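Local structure of Nitrate/nitrite binding protein NrtA (2G29) at residues D78-G83 with Y100-G105. The protein binds nitrate as the solute-binding component of the NrtABCD ABC transporter, which takes up nitrate and probably also nitrite. Numbering follows the deposited sequence.
Sequences DNLVLG and YLITMG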
loop_
_atom_site.group_PDB
_atom_site.type_symbol
_atom_site.label_atom_id
_atom_site.label_comp_id
_atom_site.label_asym_id
_atom_site.label_seq_id
_atom_site.Cartn_x
_atom_site.Cartn_y
_atom_site.Cartn_z
ATOM N N ASP A 78 3.108 14.821 -6.832
ATOM C CA ASP A 78 3.199 16.013 -7.695
ATOM C C ASP A 78 2.070 16.062 -8.726
ATOM O O ASP A 78 1.447 17.119 -8.939
ATOM C CB ASP A 78 4.524 16.069 -8.460
ATOM C CG ASP A 78 5.737 16.258 -7.546
ATOM O OD1 ASP A 78 5.598 16.767 -6.405
ATOM O OD2 ASP A 78 6.865 15.940 -7.968
ATOM N N ASN A 79 1.807 14.939 -9.369
ATOM C CA ASN A 79 0.766 14.907 -10.385
ATOM C C ASN A 79 -0.638 15.045 -9.815
ATOM O O ASN A 79 -1.516 15.585 -10.476
ATOM C CB ASN A 79 0.931 13.640 -11.243
ATOM C CG ASN A 79 2.097 13.762 -12.207
ATOM O OD1 ASN A 79 2.301 14.838 -12.768
ATOM N ND2 ASN A 79 2.871 12.678 -12.408
ATOM N N LEU A 80 -0.859 14.578 -8.590
ATOM C CA LEU A 80 -2.166 14.748 -7.957
ATOM C C LEU A 80 -2.357 16.218 -7.551
ATOM O O LEU A 80 -3.457 16.740 -7.652
ATOM C CB LEU A 80 -2.294 13.836 -6.728
ATOM C CG LEU A 80 -2.565 12.364 -7.072
ATOM C CD1 LEU A 80 -2.287 11.533 -5.837
ATOM C CD2 LEU A 80 -4.007 12.155 -7.503
ATOM N N VAL A 81 -1.298 16.872 -7.077
ATOM C CA VAL A 81 -1.402 18.291 -6.711
ATOM C C VAL A 81 -1.709 19.107 -7.992
ATOM O O VAL A 81 -2.528 20.036 -7.983
ATOM C CB VAL A 81 -0.112 18.781 -6.000
ATOM C CG1 VAL A 81 -0.131 20.288 -5.868
ATOM C CG2 VAL A 81 -0.027 18.165 -4.610
ATOM N N LEU A 82 -1.105 18.709 -9.108
ATOM C CA LEU A 82 -1.401 19.388 -10.357
ATOM C C LEU A 82 -2.848 19.202 -10.855
ATOM O O LEU A 82 -3.507 20.195 -11.267
ATOM C CB LEU A 82 -0.481 18.900 -11.464
ATOM C CG LEU A 82 0.914 19.466 -11.579
ATOM C CD1 LEU A 82 1.539 18.763 -12.783
ATOM C CD2 LEU A 82 0.911 20.997 -11.745
ATOM N N GLY A 83 -3.326 17.952 -10.883
ATOM C CA GLY A 83 -4.654 17.651 -11.376
ATOM C C GLY A 83 -4.561 17.489 -12.881
ATOM O O GLY A 83 -3.612 17.983 -13.504
ATOM N N TYR A 100 -4.447 11.532 2.860
ATOM C CA TYR A 100 -4.566 12.333 4.063
ATOM C C TYR A 100 -3.468 13.404 4.115
ATOM O O TYR A 100 -3.746 14.571 4.373
ATOM C CB TYR A 100 -4.464 11.434 5.302
ATOM C CG TYR A 100 -5.732 10.650 5.497
ATOM C CD1 TYR A 100 -5.858 9.328 5.044
ATOM C CD2 TYR A 100 -6.848 11.270 6.061
ATOM C CE1 TYR A 100 -7.060 8.660 5.150
ATOM C CE2 TYR A 100 -8.062 10.618 6.166
ATOM C CZ TYR A 100 -8.161 9.317 5.709
ATOM O OH TYR A 100 -9.378 8.702 5.802
ATOM N N LEU A 101 -2.225 13.008 3.872
ATOM C CA LEU A 101 -1.123 13.972 3.930
ATOM C C LEU A 101 -1.251 15.047 2.840
ATOM O O LEU A 101 -0.848 16.186 3.016
ATOM C CB LEU A 101 0.197 13.230 3.818
ATOM C CG LEU A 101 0.434 12.179 4.927
ATOM C CD1 LEU A 101 1.572 11.280 4.519
ATOM C CD2 LEU A 101 0.752 12.841 6.275
ATOM N N ILE A 102 -1.813 14.675 1.700
ATOM C CA ILE A 102 -2.002 15.625 0.611
ATOM C C ILE A 102 -3.203 16.554 0.908
ATOM O O ILE A 102 -3.147 17.766 0.656
ATOM C CB ILE A 102 -2.203 14.887 -0.736
ATOM C CG1 ILE A 102 -0.905 14.161 -1.097
ATOM C CG2 ILE A 102 -2.595 15.887 -1.820
ATOM C CD1 ILE A 102 -1.063 13.173 -2.292
ATOM N N THR A 103 -4.293 16.008 1.429
ATOM C CA THR A 103 -5.469 16.828 1.771
ATOM C C THR A 103 -5.081 17.817 2.874
ATOM O O THR A 103 -5.410 19.011 2.811
ATOM C CB THR A 103 -6.606 15.958 2.325
ATOM O OG1 THR A 103 -7.116 15.102 1.279
ATOM C CG2 THR A 103 -7.704 16.806 2.877
ATOM N N MET A 104 -4.383 17.314 3.891
ATOM C CA MET A 104 -4.007 18.194 5.021
ATOM C C MET A 104 -2.971 19.196 4.573
ATOM O O MET A 104 -3.047 20.375 4.979
ATOM C CB MET A 104 -3.477 17.360 6.184
ATOM C CG MET A 104 -4.551 16.468 6.736
ATOM S SD MET A 104 -4.012 15.282 8.046
ATOM C CE MET A 104 -3.996 16.429 9.441
ATOM N N GLY A 105 -2.008 18.731 3.766
ATOM C CA GLY A 105 -1.016 19.627 3.202
ATOM C C GLY A 105 0.422 19.377 3.608
ATOM O O GLY A 105 1.331 19.976 3.030
#
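Leu-80 and Ile-102 meet because each sends its first long branch back beside its own backbone N, anti to the carbonyl carbon: chi1 is -77° for CG of Leu-80 and -66° for CG1 of Ile-102. Both chains then run on nearly extended and cross at about a right angle, touching methyl to methyl, with Leu-80 CD1 4.1 Å from Ile-102 CD1. The other fork of Ile-102, CG2, lies anti to its backbone N and faces Val-81 on helix 73-82, whose CG2 lies 4.4 Å from Ile-102 CG2. Ile-102 thus presents one methyl to each of two consecutive residues, Leu-80 and Val-81. No hydrogen bond links the two segments, and the backbones stay well apart: Val-81 CA and Ile-102 CA, the nearest such pair, are 7.8 Å from each other. Contact is therefore purely apolar and small, about 103 Å² summed over both sides, but Leu-80 and Ile-102 are both buried. Met-115, on strand 115-120, touches both of these side chains and joins the cluster. The carbonyl O of Leu-80 accepts a hydrogen bond from NH1 of Arg-245, which ties the last turn of helix 73-82 to strand 240-245. Just past the contact Gly-83 and Gly-105 are the first residues to leave their helices, each with positive phi. The side chain of Leu-80 lies about 7 Å from that of Trp-73, a nitrate-binding residue at the start of the same helix. This is apolar helix-helix packing between helices 73-82 and 97-104, which follow strands 66-69 and 91-95 of the same mixed five-stranded sheet, in an alpha/beta domain of the two-domain periplasmic binding protein fold.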